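Local coordinates for protein ferric-chelate reductase (NAD(P)H) (Archaeoglobus fulgidus, PDB 1I0R) that reduces chelated ferric iron to ferrous iron with NADH or NADPH as electron donor, working as a flavin-binding homodimer, at residues V44-N47 and D51-N54; V32-L35 and P39-I42; Y11-V16 and E74-F79. One frame throughout, in Å; residues are numbered along the deposited sequence. Where two conformers were deposited one is given.

From the N terminus, interaction 3 opens first: residues 11-16 run into the first barrel strand, and their partner, 74-79 at the end of a short helix, arrives 58 residues later. Both other contacts close within that loop, one after the other. Interaction 2 pairs the consecutive strands 23-37 and 40-47 through 32-35 and 39-42, a hairpin. Interaction 1 then folds helix 51-59 back on the end of strand 40-47. Nothing crosses; two local closures nest in series inside a long one. Val32, Val44 and Val16 pack together on neighbouring strands of one antiparallel barrel, against which helices 51-59 and 73-78 also lie.

Interaction 1. Residues V44-N47 and D51-N54; sequences VCLN and DTHN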
loop_
_atom_site.group_PDB
_atom_site.type_symbol
_atom_site.label_atom_id
_atom_site.label_comp_id
_atom_site.label_asym_id
_atom_site.label_seq_id
_atom_site.Cartn_x
_atom_site.Cartn_y
_atom_site.Cartn_z
ATOM N N VAL B 44 1.112 -9.109 -1.524
ATOM C CA VAL B 44 0.682 -9.231 -0.130
ATOM C C VAL B 44 1.949 -9.541 0.657
ATOM O O VAL B 44 2.732 -10.384 0.253
ATOM C CB VAL B 44 -0.398 -10.367 0.124
ATOM C CG1 VAL B 44 -1.697 -10.050 -0.630
ATOM C CG2 VAL B 44 0.105 -11.703 -0.324
ATOM N N CYS B 45 2.174 -8.830 1.762
ATOM C CA CYS B 45 3.379 -9.054 2.557
ATOM C C CYS B 45 2.946 -9.735 3.855
ATOM O O CYS B 45 2.212 -9.152 4.640
ATOM C CB CYS B 45 4.067 -7.709 2.831
ATOM S SG CYS B 45 5.726 -7.873 3.505
ATOM N N LEU B 46 3.407 -10.976 4.041
ATOM C CA LEU B 46 3.040 -11.799 5.201
ATOM C C LEU B 46 4.235 -12.177 6.062
ATOM O O LEU B 46 5.303 -12.481 5.546
ATOM C CB LEU B 46 2.386 -13.094 4.712
ATOM C CG LEU B 46 1.251 -12.864 3.711
ATOM C CD1 LEU B 46 0.760 -14.208 3.106
ATOM C CD2 LEU B 46 0.110 -12.164 4.447
ATOM N N ASN B 47 4.019 -12.177 7.377
ATOM C CA ASN B 47 5.062 -12.534 8.337
ATOM C C ASN B 47 5.353 -14.038 8.266
ATOM O O ASN B 47 4.424 -14.860 8.238
ATOM C CB ASN B 47 4.611 -12.148 9.738
ATOM C CG ASN B 47 5.698 -12.365 10.770
ATOM O OD1 ASN B 47 6.183 -13.489 10.955
ATOM N ND2 ASN B 47 6.103 -11.291 11.433
ATOM N N ASP B 51 0.652 -18.968 9.787
ATOM C CA ASP B 51 0.254 -20.135 9.019
ATOM C C ASP B 51 -0.159 -19.789 7.590
ATOM O O ASP B 51 0.069 -20.578 6.665
ATOM C CB ASP B 51 -0.893 -20.881 9.716
ATOM C CG ASP B 51 -0.479 -21.473 11.052
ATOM O OD1 ASP B 51 0.643 -22.023 11.155
ATOM O OD2 ASP B 51 -1.291 -21.404 12.009
ATOM N N THR B 52 -0.755 -18.610 7.402
ATOM C CA THR B 52 -1.182 -18.201 6.070
ATOM C C THR B 52 0.054 -18.010 5.189
ATOM O O THR B 52 0.033 -18.347 4.003
ATOM C CB THR B 52 -2.044 -16.913 6.138
ATOM O OG1 THR B 52 -3.188 -17.151 6.977
ATOM C CG2 THR B 52 -2.555 -16.524 4.745
ATOM N N HIS B 53 1.134 -17.480 5.764
ATOM C CA HIS B 53 2.364 -17.309 4.995
ATOM C C HIS B 53 2.783 -18.681 4.432
ATOM O O HIS B 53 3.057 -18.832 3.235
ATOM C CB HIS B 53 3.491 -16.758 5.899
ATOM C CG HIS B 53 4.867 -16.922 5.321
ATOM N ND1 HIS B 53 5.511 -15.931 4.602
ATOM C CD2 HIS B 53 5.702 -17.990 5.313
ATOM C CE1 HIS B 53 6.676 -16.384 4.173
ATOM N NE2 HIS B 53 6.813 -17.634 4.591
ATOM N N ASN B 54 2.829 -19.686 5.300
ATOM C CA ASN B 54 3.249 -20.998 4.856
ATOM C C ASN B 54 2.290 -21.628 3.858
ATOM O O ASN B 54 2.736 -22.343 2.965
ATOM C CB ASN B 54 3.480 -21.915 6.066
ATOM C CG ASN B 54 4.478 -21.326 7.055
ATOM O OD1 ASN B 54 5.432 -20.648 6.661
ATOM N ND2 ASN B 54 4.275 -21.593 8.344
#
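Leu46 and His53 carry most of this contact, in which a helix turns back on the strand that precedes it by only three residues. Leu46 CB and His53 CB lie 4.0 Å apart, and Leu46 CD1 comes just as close to His53 CA. The leucine reaches the helix backbone because its CG stands beside the backbone N and anti to the carbonyl carbon (chi1 -51°); its CD1 then ends 4.4 Å from Thr52 CG2. Tighter still is the approach of backbone to side chain: Asn47 O sits 3.2 Å from His53 CB, and the imidazole stands oblique to the carbonyl oxygens of Leu46 and Asn47.

Away from the leucine and histidine the contact opens out. The CB of Asn47 points away from the helix, and its OD1 accepts a hydrogen bond from Glu49 N, in the connecting turn. On the exposed side the carboxylate of Asp51 forms a salt bridge with Arg82. Cys45 to Asn47, with Asp51 and Thr52, belong to the FMN site, so the contact brings two parts of that site together.

Around the contact, strand 40-47 is flanked by strands 23-37 and 126-138. Gln27 of the former touches both Leu46 and Thr52, while the His53 ring meets Phe129 of the latter and packs on Thr127.

Interaction 2. Residues V32-L35 and P39-I42; sequences VFQL and PVQI
The flat amide of Gln34 ends beside Val40, where Gln34 NE2 lies 3.9 Å from Val40 CG1 and 4.0 Å from CG2, the two side chains crossing at about a right angle. The extended glutamine gets there with CG anti to the backbone N (chi1 179°), and the same NE2 hydrogen-bonds Thr36 O, near the end of its own strand. A second flat group, the Phe33 ring, starts from a CB directed away from 39-42; it is modelled in two conformers, one stacking on Phe33 of the second subunit, a less certain stack.

Between the strands, Gln34 and Ile42 form an antiparallel non-hydrogen-bonded pair with side chains on one face of the sheet. Ile42 CD1 folds against Gln34 CB at 3.8 Å, while its other branch, CG2, packs on Val32 CG1 at 3.9 Å. Next to that pair, Leu35 N donates to Gln41 O at 2.8 Å. Gln34 CA approaches the same oxygen at 3.5 Å in a CA-H...O contact.

Gln34 N is instead bonded to Tyr11 OH of the second subunit. Chemically, one backbone bond, CA-H...O contacts and apolar branches join these two segments, Phe33 with Ala43 continues the pairing, and the backbone of Gln34 also serves the dimer.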
loop_
_atom_site.group_PDB
_atom_site.type_symbol
_atom_site.label_atom_id
_atom_site.label_comp_id
_atom_site.label_asym_id
_atom_site.label_seq_id
_atom_site.Cartn_x
_atom_site.Cartn_y
_atom_site.Cartn_z
ATOM N N VAL B 32 -1.418 -4.883 1.386
ATOM C CA VAL B 32 -1.898 -5.439 0.127
ATOM C C VAL B 32 -1.961 -4.268 -0.837
ATOM O O VAL B 32 -2.545 -3.221 -0.523
ATOM C CB VAL B 32 -3.317 -6.021 0.268
ATOM C CG1 VAL B 32 -3.848 -6.446 -1.087
ATOM C CG2 VAL B 32 -3.294 -7.199 1.272
ATOM N N PHE B 33 -1.342 -4.435 -1.993
ATOM C CA PHE B 33 -1.303 -3.361 -2.968
ATOM C C PHE B 33 -1.130 -3.862 -4.384
ATOM O O PHE B 33 -0.492 -4.878 -4.626
ATOM C CB PHE B 33 -0.217 -2.329 -2.588
ATOM C CG PHE B 33 1.165 -2.898 -2.345
ATOM C CD1 PHE B 33 2.148 -2.779 -3.309
ATOM C CD2 PHE B 33 1.516 -3.417 -1.102
ATOM C CE1 PHE B 33 3.484 -3.161 -3.037
ATOM C CE2 PHE B 33 2.835 -3.803 -0.822
ATOM C CZ PHE B 33 3.820 -3.670 -1.794
ATOM N N GLN B 34 -1.709 -3.145 -5.336
ATOM C CA GLN B 34 -1.540 -3.497 -6.737
ATOM C C GLN B 34 -0.166 -2.981 -7.186
ATOM O O GLN B 34 0.180 -1.828 -6.913
ATOM C CB GLN B 34 -2.638 -2.834 -7.591
ATOM C CG GLN B 34 -2.505 -3.146 -9.092
ATOM C CD GLN B 34 -3.694 -2.647 -9.909
ATOM O OE1 GLN B 34 -4.660 -2.099 -9.355
ATOM N NE2 GLN B 34 -3.627 -2.842 -11.231
ATOM N N LEU B 35 0.589 -3.806 -7.900
ATOM C CA LEU B 35 1.920 -3.379 -8.367
ATOM C C LEU B 35 1.954 -2.932 -9.810
ATOM O O LEU B 35 2.654 -1.960 -10.154
ATOM C CB LEU B 35 2.922 -4.521 -8.202
ATOM C CG LEU B 35 3.136 -4.970 -6.755
ATOM C CD1 LEU B 35 4.474 -5.677 -6.657
ATOM C CD2 LEU B 35 3.174 -3.752 -5.852
ATOM N N PRO B 39 0.403 -7.368 -16.779
ATOM C CA PRO B 39 -0.959 -7.738 -16.389
ATOM C C PRO B 39 -1.196 -7.266 -14.954
ATOM O O PRO B 39 -0.281 -6.772 -14.293
ATOM C CB PRO B 39 -0.928 -9.256 -16.492
ATOM C CG PRO B 39 0.447 -9.570 -15.984
ATOM C CD PRO B 39 1.318 -8.512 -16.637
ATOM N N VAL B 40 -2.412 -7.417 -14.457
ATOM C CA VAL B 40 -2.668 -6.996 -13.099
ATOM C C VAL B 40 -1.971 -7.934 -12.105
ATOM O O VAL B 40 -2.190 -9.158 -12.118
ATOM C CB VAL B 40 -4.168 -6.972 -12.789
ATOM C CG1 VAL B 40 -4.379 -6.715 -11.288
ATOM C CG2 VAL B 40 -4.843 -5.857 -13.603
ATOM N N GLN B 41 -1.099 -7.351 -11.274
ATOM C CA GLN B 41 -0.401 -8.092 -10.229
ATOM C C GLN B 41 -0.662 -7.424 -8.884
ATOM O O GLN B 41 -0.672 -6.188 -8.763
ATOM C CB GLN B 41 1.107 -8.154 -10.504
ATOM C CG GLN B 41 1.398 -8.926 -11.756
ATOM C CD GLN B 41 2.873 -8.967 -12.083
ATOM O OE1 GLN B 41 3.491 -7.926 -12.379
ATOM N NE2 GLN B 41 3.447 -10.156 -12.039
ATOM N N ILE B 42 -0.874 -8.260 -7.872
ATOM C CA ILE B 42 -1.172 -7.816 -6.500
ATOM C C ILE B 42 -0.129 -8.378 -5.553
ATOM O O ILE B 42 0.237 -9.547 -5.653
ATOM C CB ILE B 42 -2.550 -8.349 -6.014
ATOM C CG1 ILE B 42 -3.644 -7.970 -7.013
ATOM C CG2 ILE B 42 -2.872 -7.804 -4.619
ATOM C CD1 ILE B 42 -3.734 -6.477 -7.332
#

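Interaction 3. Residues Y11-V16 and E74-F79; sequences YGLYIV and EFIGRF
Ile15 is turned so that both its branches meet Phe79: with chi1 at -57°, CG2 stands anti to the backbone N and CG1 beside it, and an extended second torsion (-179°) carries CD1 outward to the phenylalanines. The CB atoms of Ile15 and Phe79 each point across the contact, and the two side chains cross at a slant. CG2 lies over one face of the Phe79 ring, 4.1 Å from its centroid and 20° off the normal, a CH-pi contact shifted toward the CD2 side of the ring. Ile15 CD1 lies over the same face nearer the opposite edge, 3.9 Å from Phe79 CE1, and also reaches Phe75 CE2 at 3.8 Å. A single isoleucine thus bridges two aromatic rings. The rings touch each other as well: Phe79 CE1 stands 4.2 Å above the plane of Phe75, offset toward its rim, while His108 meets Phe75 edge-to-face.

Just before the strand begins, Leu13 CD2 packs on Ile76 CD1 at 4.1 Å. Both of these residues also touch Tyr150, one of the NADP(+)-binding residues, and Ile76 lies close to Ile28 of the FMN site. On the strand side, Ile15 and Leu13 bond through their backbones to Ser65 and Leu67 of strand 61-67, the neighbour that closes the barrel.

Methyl groups and aromatic rings make up the interface. It packs helix 73-78 and the residue after it on the outside of the six-stranded antiparallel barrel characteristic of flavin reductase-like proteins, alongside the nucleotide-binding helix 147-155.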
loop_
_atom_site.group_PDB
_atom_site.type_symbol
_atom_site.label_atom_id
_atom_site.label_comp_id
_atom_site.label_asym_id
_atom_site.label_seq_id
_atom_site.Cartn_x
_atom_site.Cartn_y
_atom_site.Cartn_z
ATOM N N TYR B 11 -2.994 2.556 4.597
ATOM C CA TYR B 11 -3.274 1.171 4.216
ATOM C C TYR B 11 -4.760 0.855 4.299
ATOM O O TYR B 11 -5.539 1.587 4.917
ATOM C CB TYR B 11 -2.612 0.171 5.177
ATOM C CG TYR B 11 -1.129 0.307 5.413
ATOM C CD1 TYR B 11 -0.624 1.272 6.287
ATOM C CD2 TYR B 11 -0.232 -0.531 4.756
ATOM C CE1 TYR B 11 0.747 1.406 6.492
ATOM C CE2 TYR B 11 1.132 -0.421 4.950
ATOM C CZ TYR B 11 1.627 0.556 5.812
ATOM O OH TYR B 11 2.971 0.758 5.956
ATOM N N GLY B 12 -5.132 -0.252 3.662
ATOM C CA GLY B 12 -6.508 -0.727 3.774
ATOM C C GLY B 12 -6.489 -1.816 4.858
ATOM O O GLY B 12 -5.517 -1.957 5.591
ATOM N N LEU B 13 -7.600 -2.548 5.002
ATOM C CA LEU B 13 -7.658 -3.689 5.947
ATOM C C LEU B 13 -8.296 -4.833 5.151
ATOM O O LEU B 13 -9.335 -4.669 4.511
ATOM C CB LEU B 13 -8.471 -3.377 7.212
ATOM C CG LEU B 13 -8.033 -4.318 8.347
ATOM C CD1 LEU B 13 -6.570 -4.004 8.773
ATOM C CD2 LEU B 13 -8.978 -4.156 9.541
ATOM N N TYR B 14 -7.643 -5.990 5.198
ATOM C CA TYR B 14 -8.037 -7.130 4.373
ATOM C C TYR B 14 -7.919 -8.446 5.095
ATOM O O TYR B 14 -7.298 -8.540 6.149
ATOM C CB TYR B 14 -7.080 -7.236 3.166
ATOM C CG TYR B 14 -6.738 -5.921 2.474
ATOM C CD1 TYR B 14 -5.710 -5.100 2.939
ATOM C CD2 TYR B 14 -7.482 -5.496 1.393
ATOM C CE1 TYR B 14 -5.440 -3.861 2.320
ATOM C CE2 TYR B 14 -7.229 -4.276 0.774
ATOM C CZ TYR B 14 -6.211 -3.464 1.243
ATOM O OH TYR B 14 -6.037 -2.237 0.619
ATOM N N ILE B 15 -8.560 -9.454 4.508
ATOM C CA ILE B 15 -8.384 -10.810 4.974
ATOM C C ILE B 15 -7.619 -11.429 3.808
ATOM O O ILE B 15 -8.047 -11.301 2.640
ATOM C CB ILE B 15 -9.689 -11.628 5.089
ATOM C CG1 ILE B 15 -10.713 -10.962 5.996
ATOM C CG2 ILE B 15 -9.321 -13.033 5.628
ATOM C CD1 ILE B 15 -12.016 -11.806 6.115
ATOM N N VAL B 16 -6.484 -12.066 4.092
ATOM C CA VAL B 16 -5.708 -12.749 3.047
ATOM C C VAL B 16 -5.893 -14.248 3.318
ATOM O O VAL B 16 -5.659 -14.716 4.441
ATOM C CB VAL B 16 -4.200 -12.369 3.087
ATOM C CG1 VAL B 16 -3.412 -13.179 2.051
ATOM C CG2 VAL B 16 -4.045 -10.852 2.788
ATOM N N GLU B 74 -15.425 -8.186 16.100
ATOM C CA GLU B 74 -15.349 -9.604 16.435
ATOM C C GLU B 74 -14.965 -10.432 15.212
ATOM O O GLU B 74 -14.219 -11.406 15.318
ATOM C CB GLU B 74 -16.686 -10.101 17.011
ATOM C CG GLU B 74 -17.928 -9.565 16.309
ATOM C CD GLU B 74 -18.508 -8.319 16.986
ATOM O OE1 GLU B 74 -17.761 -7.330 17.194
ATOM O OE2 GLU B 74 -19.723 -8.331 17.312
ATOM N N PHE B 75 -15.476 -10.030 14.054
ATOM C CA PHE B 75 -15.194 -10.731 12.806
ATOM C C PHE B 75 -13.714 -10.562 12.478
ATOM O O PHE B 75 -13.036 -11.511 12.102
ATOM C CB PHE B 75 -16.067 -10.153 11.687
ATOM C CG PHE B 75 -15.961 -10.891 10.378
ATOM C CD1 PHE B 75 -16.661 -12.075 10.164
ATOM C CD2 PHE B 75 -15.185 -10.378 9.343
ATOM C CE1 PHE B 75 -16.596 -12.735 8.941
ATOM C CE2 PHE B 75 -15.112 -11.031 8.111
ATOM C CZ PHE B 75 -15.820 -12.212 7.907
ATOM N N ILE B 76 -13.212 -9.342 12.629
ATOM C CA ILE B 76 -11.803 -9.090 12.366
ATOM C C ILE B 76 -11.001 -9.919 13.364
ATOM O O ILE B 76 -9.952 -10.478 13.035
ATOM C CB ILE B 76 -11.488 -7.579 12.512
ATOM C CG1 ILE B 76 -12.324 -6.803 11.491
ATOM C CG2 ILE B 76 -10.003 -7.322 12.305
ATOM C CD1 ILE B 76 -12.276 -5.284 11.623
ATOM N N GLY B 77 -11.523 -10.031 14.581
ATOM C CA GLY B 77 -10.844 -10.803 15.608
ATOM C C GLY B 77 -10.661 -12.279 15.270
ATOM O O GLY B 77 -9.641 -12.876 15.632
ATOM N N ARG B 78 -11.633 -12.868 14.579
ATOM C CA ARG B 78 -11.558 -14.279 14.199
ATOM C C ARG B 78 -10.319 -14.567 13.377
ATOM O O ARG B 78 -9.701 -15.627 13.512
ATOM C CB ARG B 78 -12.767 -14.688 13.358
ATOM C CG ARG B 78 -14.096 -14.475 14.024
ATOM C CD ARG B 78 -15.223 -14.897 13.101
ATOM N NE ARG B 78 -15.124 -16.315 12.769
ATOM C CZ ARG B 78 -16.171 -17.113 12.600
ATOM N NH1 ARG B 78 -17.403 -16.635 12.728
ATOM N NH2 ARG B 78 -15.986 -18.394 12.317
ATOM N N PHE B 79 -9.960 -13.633 12.503
ATOM C CA PHE B 79 -8.801 -13.840 11.660
ATOM C C PHE B 79 -7.507 -13.249 12.192
ATOM O O PHE B 79 -6.533 -13.130 11.455
ATOM C CB PHE B 79 -9.086 -13.313 10.255
ATOM C CG PHE B 79 -10.135 -14.096 9.526
ATOM C CD1 PHE B 79 -11.473 -13.736 9.597
ATOM C CD2 PHE B 79 -9.783 -15.218 8.787
ATOM C CE1 PHE B 79 -12.453 -14.487 8.936
ATOM C CE2 PHE B 79 -10.752 -15.979 8.124
ATOM C CZ PHE B 79 -12.087 -15.613 8.199
#